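Long-range contacts in acid phosphatase (Bacillus anthracis, PDB 2I34), which probably removes phosphate from phosphomonoesters at acidic pH, as a magnesium-dependent phosphatase of the haloacid dehalogenase (HAD) superfamily: residues K58-V63 with K116-Y121; L64-T69 with I120-N125. All coordinates share one frame; numbering follows the deposited sequence.

Contact 1: residues K58-V63 with K116-Y121; sequences KKPAIV and KGVDIY
Two neighbouring parallel strands of the central sheet, 59-64 and 119-125, begin side by side here, and their backbones pair from Ala-61 opposite Asp-119 to Val-63 opposite Tyr-121. The amide of Ile-62 gives a hydrogen bond to Asp-119 O (N to O 3.0 Å, 157° at the hydrogen), and Ile-62 O in turn accepts Tyr-121 N at 2.9 Å, so one residue bonds both ways across the pair. Nearer the start, Asp-119 N reaches Pro-60 O only weakly, at 3.4 Å. The lysine beside that proline ties the end of the pair. Lys-59 runs extended from a CG anti to its amide nitrogen (chi1 -177°) and bends only at its last torsion, which brings NZ to Gly-117 O at 2.9 Å, nearly head-on to the carbonyl. From there it also forms a long salt bridge of 3.3 Å between NZ and OD2 of Asp-119, whose side chain it crosses at about a right angle; the same oxygen is bonded by His-172. Gly-117 itself closes helix 106-115 in a Schellman motif, so the contact lies where this helix, the last part of the beta-alpha-beta crossover between these strands of the Rossmann-like HAD fold, turns back into the sheet. On one face of the sheet Ile-62 and Ile-120 lie alongside, pointing the same way, their CG1 atoms 4.0 Å apart, and Thr-113 of that helix packs on both. On the other, Ala-61 CB meets the edge of the Tyr-121 ring in its plane, 3.9 Å from CE2, while His-150 stacks on this ring and His-172 meets it edge-to-face.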
loop_
_atom_site.group_PDB
_atom_site.type_symbol
_atom_site.label_atom_id
_atom_site.label_comp_id
_atom_site.label_asym_id
_atom_site.label_seq_id
_atom_site.Cartn_x
_atom_site.Cartn_y
_atom_site.Cartn_z
ATOM N N LYS A 58 -31.304 -5.836 5.673
ATOM C CA LYS A 58 -31.063 -5.940 7.112
ATOM C C LYS A 58 -30.286 -4.716 7.582
ATOM O O LYS A 58 -29.782 -3.953 6.772
ATOM C CB LYS A 58 -30.244 -7.193 7.434
ATOM C CG LYS A 58 -30.905 -8.520 7.102
ATOM C CD LYS A 58 -29.887 -9.657 7.232
ATOM C CE LYS A 58 -30.508 -11.018 6.949
ATOM N NZ LYS A 58 -29.542 -12.147 7.159
ATOM N N LYS A 59 -30.152 -4.570 8.896
ATOM C CA LYS A 59 -29.426 -3.453 9.475
ATOM C C LYS A 59 -28.009 -3.408 8.905
ATOM O O LYS A 59 -27.324 -4.432 8.853
ATOM C CB LYS A 59 -29.379 -3.589 10.998
ATOM C CG LYS A 59 -28.696 -2.435 11.729
ATOM C CD LYS A 59 -28.799 -2.622 13.242
ATOM C CE LYS A 59 -28.596 -1.306 13.979
ATOM N NZ LYS A 59 -27.393 -0.579 13.494
ATOM N N PRO A 60 -27.560 -2.220 8.475
ATOM C CA PRO A 60 -26.210 -2.133 7.932
ATOM C C PRO A 60 -25.098 -2.360 8.973
ATOM O O PRO A 60 -25.219 -1.937 10.136
ATOM C CB PRO A 60 -26.151 -0.716 7.347
ATOM C CG PRO A 60 -27.132 0.037 8.063
ATOM C CD PRO A 60 -28.238 -0.914 8.460
ATOM N N ALA A 61 -24.048 -3.064 8.547
ATOM C CA ALA A 61 -22.796 -3.161 9.310
ATOM C C ALA A 61 -21.567 -2.991 8.424
ATOM O O ALA A 61 -21.625 -3.169 7.208
ATOM C CB ALA A 61 -22.711 -4.483 10.063
ATOM N N ILE A 62 -20.466 -2.610 9.052
ATOM C CA ILE A 62 -19.144 -2.732 8.445
ATOM C C ILE A 62 -18.288 -3.644 9.316
ATOM O O ILE A 62 -18.519 -3.758 10.523
ATOM C CB ILE A 62 -18.436 -1.379 8.256
ATOM C CG1 ILE A 62 -18.203 -0.674 9.602
ATOM C CG2 ILE A 62 -19.231 -0.504 7.291
ATOM C CD1 ILE A 62 -17.236 0.480 9.528
ATOM N N VAL A 63 -17.314 -4.294 8.683
ATOM C CA VAL A 63 -16.397 -5.205 9.350
ATOM C C VAL A 63 -14.973 -4.691 9.101
ATOM O O VAL A 63 -14.608 -4.366 7.967
ATOM C CB VAL A 63 -16.552 -6.662 8.810
ATOM C CG1 VAL A 63 -15.394 -7.551 9.204
ATOM C CG2 VAL A 63 -17.889 -7.277 9.264
ATOM N N LYS A 116 -23.878 7.559 11.819
ATOM C CA LYS A 116 -24.888 7.191 10.826
ATOM C C LYS A 116 -25.778 6.035 11.291
ATOM O O LYS A 116 -26.685 5.618 10.570
ATOM C CB LYS A 116 -24.206 6.847 9.498
ATOM C CG LYS A 116 -23.572 8.052 8.801
ATOM C CD LYS A 116 -24.634 9.100 8.473
ATOM C CE LYS A 116 -24.180 10.085 7.425
ATOM N NZ LYS A 116 -25.335 10.554 6.604
ATOM N N GLY A 117 -25.529 5.530 12.494
ATOM C CA GLY A 117 -26.319 4.453 13.050
ATOM C C GLY A 117 -25.875 3.082 12.585
ATOM O O GLY A 117 -26.563 2.095 12.834
ATOM N N VAL A 118 -24.702 3.004 11.955
ATOM C CA VAL A 118 -24.216 1.748 11.389
ATOM C C VAL A 118 -23.411 0.981 12.451
ATOM O O VAL A 118 -22.503 1.542 13.048
ATOM C CB VAL A 118 -23.367 2.019 10.105
ATOM C CG1 VAL A 118 -22.760 0.730 9.552
ATOM C CG2 VAL A 118 -24.218 2.692 9.048
ATOM N N ASP A 119 -23.753 -0.292 12.672
ATOM C CA ASP A 119 -22.954 -1.195 13.519
ATOM C C ASP A 119 -21.577 -1.528 12.928
ATOM O O ASP A 119 -21.433 -1.744 11.723
ATOM C CB ASP A 119 -23.706 -2.503 13.803
ATOM C CG ASP A 119 -24.771 -2.351 14.861
ATOM O OD1 ASP A 119 -24.615 -1.500 15.764
ATOM O OD2 ASP A 119 -25.766 -3.101 14.808
ATOM N N ILE A 120 -20.579 -1.573 13.807
ATOM C CA ILE A 120 -19.201 -1.879 13.455
ATOM C C ILE A 120 -18.824 -3.169 14.151
ATOM O O ILE A 120 -19.087 -3.327 15.345
ATOM C CB ILE A 120 -18.238 -0.809 13.996
ATOM C CG1 ILE A 120 -18.505 0.560 13.349
ATOM C CG2 ILE A 120 -16.790 -1.241 13.808
ATOM C CD1 ILE A 120 -18.140 1.736 14.261
ATOM N N TYR A 121 -18.181 -4.074 13.417
ATOM C CA TYR A 121 -17.618 -5.295 14.017
ATOM C C TYR A 121 -16.139 -5.388 13.714
ATOM O O TYR A 121 -15.719 -5.347 12.550
ATOM C CB TYR A 121 -18.374 -6.551 13.556
ATOM C CG TYR A 121 -19.798 -6.482 14.026
ATOM C CD1 TYR A 121 -20.147 -6.905 15.312
ATOM C CD2 TYR A 121 -20.787 -5.904 13.227
ATOM C CE1 TYR A 121 -21.451 -6.786 15.774
ATOM C CE2 TYR A 121 -22.113 -5.798 13.681
ATOM C CZ TYR A 121 -22.429 -6.228 14.958
ATOM O OH TYR A 121 -23.721 -6.103 15.427
#

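Contact 2: residues L64-T69 with I120-N125; sequences LDLDET and IYYISN. With MG (magnesium ion), chain C; WO4 (tungstate(VI)ion), chain D.
Asp-65 and Ser-124 each swing their first side-chain branch to the side opposite the backbone nitrogen (chi1 175° and 171°), which brings a carboxylate and a hydroxyl to one tungstate from neighbouring segments. These residues meet at the C-terminal strand ends of a HAD-type phosphatase, where Asp-65, Asp-67 and Thr-69 fit the DxDx(T/V) pattern; Asp-65 is probably the nucleophile, as in relatives. Its two oxygens divide the work: OD1 lies 2.5 Å from the tungsten, whereas OD2 binds magnesium at 2.0 Å and takes the Thr-69 hydroxyl on its anti lone pair. Asp-67 O, a tungstate oxygen, two waters and Asp-180 complete the metal site. Tungstate O3 gathers Asp-67 N and a weak bond from Leu-66 N, while Lys-161 adds another bond to the anion; Ser-124 OG also approaches O3, at a separation so short that its exact value is doubtful. The Asp-67 carboxylate pairs with Arg-126. Behind the site, Leu-64 N bonds to Tyr-121 O at 2.9 Å, and Ile-123 N to Leu-64 O at 2.8 Å. After Leu-64, the last residue bridged to strand 119-125, the chain turns into the loop. Leu-66 CD2 lies oblique to the Tyr-122 ring, 3.6 Å from Tyr-122 CD1, and Leu-66 CD1 touches Ser-124 CB at 3.8 Å. Leu-64 CD1 presses on Ile-120 CG2 at 3.5 Å, a tight carbon contact. At the far end of the strand, Asn-125 N donates to tungstate O4 at 2.8 Å.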
loop_
_atom_site.group_PDB
_atom_site.type_symbol
_atom_site.label_atom_id
_atom_site.label_comp_id
_atom_site.label_asym_id
_atom_site.label_seq_id
_atom_site.Cartn_x
_atom_site.Cartn_y
_atom_site.Cartn_z
ATOM N N LEU A 64 -14.194 -4.613 10.174
ATOM C CA LEU A 64 -12.785 -4.286 10.086
ATOM C C LEU A 64 -11.949 -5.286 10.853
ATOM O O LEU A 64 -12.298 -5.693 11.974
ATOM C CB LEU A 64 -12.496 -2.894 10.652
ATOM C CG LEU A 64 -13.398 -1.738 10.198
ATOM C CD1 LEU A 64 -14.530 -1.508 11.194
ATOM C CD2 LEU A 64 -12.558 -0.475 9.976
ATOM N N ASP A 65 -10.834 -5.659 10.235
ATOM C CA ASP A 65 -9.685 -6.216 10.930
ATOM C C ASP A 65 -9.111 -5.169 11.903
ATOM O O ASP A 65 -9.362 -3.972 11.727
ATOM C CB ASP A 65 -8.618 -6.576 9.902
ATOM C CG ASP A 65 -7.354 -7.046 10.535
ATOM O OD1 ASP A 65 -7.425 -8.065 11.247
ATOM O OD2 ASP A 65 -6.285 -6.405 10.329
ATOM N N LEU A 66 -8.347 -5.611 12.913
ATOM C CA LEU A 66 -7.656 -4.670 13.821
ATOM C C LEU A 66 -6.186 -4.372 13.497
ATOM O O LEU A 66 -5.843 -3.233 13.189
ATOM C CB LEU A 66 -7.791 -5.104 15.289
ATOM C CG LEU A 66 -9.173 -4.860 15.900
ATOM C CD1 LEU A 66 -9.245 -5.400 17.333
ATOM C CD2 LEU A 66 -9.516 -3.374 15.875
ATOM N N ASP A 67 -5.326 -5.378 13.602
ATOM C CA ASP A 67 -3.877 -5.175 13.483
ATOM C C ASP A 67 -3.494 -4.810 12.060
ATOM O O ASP A 67 -3.779 -5.544 11.118
ATOM C CB ASP A 67 -3.105 -6.412 13.971
ATOM C CG ASP A 67 -3.436 -6.757 15.415
ATOM O OD1 ASP A 67 -3.572 -5.825 16.236
ATOM O OD2 ASP A 67 -3.639 -7.943 15.727
ATOM N N GLU A 68 -2.850 -3.650 11.928
ATOM C CA GLU A 68 -2.438 -3.088 10.641
ATOM C C GLU A 68 -3.624 -2.648 9.769
ATOM O O GLU A 68 -3.455 -2.367 8.584
ATOM C CB GLU A 68 -1.468 -4.024 9.907
ATOM C CG GLU A 68 -0.005 -3.904 10.418
ATOM C CD GLU A 68 0.113 -3.930 11.940
ATOM O OE1 GLU A 68 -0.040 -5.011 12.560
ATOM O OE2 GLU A 68 0.349 -2.850 12.506
ATOM N N THR A 69 -4.802 -2.545 10.379
ATOM C CA THR A 69 -5.963 -1.928 9.754
ATOM C C THR A 69 -6.405 -0.715 10.586
ATOM O O THR A 69 -6.455 0.396 10.074
ATOM C CB THR A 69 -7.090 -2.931 9.582
ATOM O OG1 THR A 69 -6.641 -3.988 8.738
ATOM C CG2 THR A 69 -8.300 -2.299 8.955
ATOM N N ILE A 120 -20.579 -1.573 13.807
ATOM C CA ILE A 120 -19.201 -1.879 13.455
ATOM C C ILE A 120 -18.824 -3.169 14.151
ATOM O O ILE A 120 -19.087 -3.327 15.345
ATOM C CB ILE A 120 -18.238 -0.809 13.996
ATOM C CG1 ILE A 120 -18.505 0.560 13.349
ATOM C CG2 ILE A 120 -16.790 -1.241 13.808
ATOM C CD1 ILE A 120 -18.140 1.736 14.261
ATOM N N TYR A 121 -18.181 -4.074 13.417
ATOM C CA TYR A 121 -17.618 -5.295 14.017
ATOM C C TYR A 121 -16.139 -5.388 13.714
ATOM O O TYR A 121 -15.719 -5.347 12.550
ATOM C CB TYR A 121 -18.374 -6.551 13.556
ATOM C CG TYR A 121 -19.798 -6.482 14.026
ATOM C CD1 TYR A 121 -20.147 -6.905 15.312
ATOM C CD2 TYR A 121 -20.787 -5.904 13.227
ATOM C CE1 TYR A 121 -21.451 -6.786 15.774
ATOM C CE2 TYR A 121 -22.113 -5.798 13.681
ATOM C CZ TYR A 121 -22.429 -6.228 14.958
ATOM O OH TYR A 121 -23.721 -6.103 15.427
ATOM N N TYR A 122 -15.368 -5.483 14.790
ATOM C CA TYR A 122 -13.930 -5.641 14.723
ATOM C C TYR A 122 -13.660 -7.137 14.782
ATOM O O TYR A 122 -13.721 -7.762 15.843
ATOM C CB TYR A 122 -13.249 -4.915 15.886
ATOM C CG TYR A 122 -13.607 -3.447 16.038
ATOM C CD1 TYR A 122 -12.994 -2.479 15.238
ATOM C CD2 TYR A 122 -14.519 -3.021 17.002
ATOM C CE1 TYR A 122 -13.279 -1.133 15.386
ATOM C CE2 TYR A 122 -14.840 -1.655 17.147
ATOM C CZ TYR A 122 -14.198 -0.712 16.329
ATOM O OH TYR A 122 -14.453 0.649 16.448
ATOM N N ILE A 123 -13.411 -7.711 13.616
ATOM C CA ILE A 123 -13.195 -9.129 13.511
ATOM C C ILE A 123 -11.686 -9.296 13.349
ATOM O O ILE A 123 -11.143 -8.972 12.301
ATOM C CB ILE A 123 -14.002 -9.751 12.341
ATOM C CG1 ILE A 123 -15.491 -9.540 12.593
ATOM C CG2 ILE A 123 -13.699 -11.243 12.204
ATOM C CD1 ILE A 123 -16.428 -10.265 11.591
ATOM N N SER A 124 -11.059 -9.840 14.396
ATOM C CA SER A 124 -9.608 -9.868 14.559
ATOM C C SER A 124 -9.141 -11.243 15.031
ATOM O O SER A 124 -9.808 -11.893 15.845
ATOM C CB SER A 124 -9.200 -8.813 15.598
ATOM O OG SER A 124 -7.835 -8.925 15.955
ATOM N N ASN A 125 -7.979 -11.658 14.529
ATOM C CA ASN A 125 -7.348 -12.898 14.933
ATOM C C ASN A 125 -6.443 -12.788 16.154
ATOM O O ASN A 125 -5.756 -13.737 16.498
ATOM C CB ASN A 125 -6.628 -13.529 13.744
ATOM C CG ASN A 125 -7.599 -14.159 12.769
ATOM O OD1 ASN A 125 -8.786 -14.277 13.066
ATOM N ND2 ASN A 125 -7.105 -14.581 11.617
HETATM MG MG MG C . -4.444 -7.211 9.991
HETATM W W WO4 D . -5.810 -9.120 12.791
HETATM O O1 WO4 D . -4.531 -10.084 14.042
HETATM O O2 WO4 D . -4.621 -8.218 11.414
HETATM O O3 WO4 D . -6.640 -7.868 14.106
HETATM O O4 WO4 D . -6.996 -10.616 12.123
HETATM O O HOH W 1 -2.501 -8.056 9.827
HETATM O O HOH W 2 -5.285 -8.776 8.869
#

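In the fold
Contacts 1 and 2 follow one another along the same pair of parallel strands, 59-64 and 119-125, with centres 14 Å apart. Contact 1 comes first in each strand and is partly buried, its centre about 19 Å out from the centre of the chain; contact 2 takes up the C-terminal ends and the loop after the first strand, its centre about 6 Å from the centre of the chain. They share Ile-120 and Tyr-121, and touch where Val-63 CG1 packs on Ile-123 CD1. Strands 151-154 and 172-179 flank the pair in the five-stranded parallel sheet. The pairing begun at contact 1 thus runs directly into the tungstate and magnesium site, placing the loop after strand 59-64 and the end of strand 119-125 around one anion.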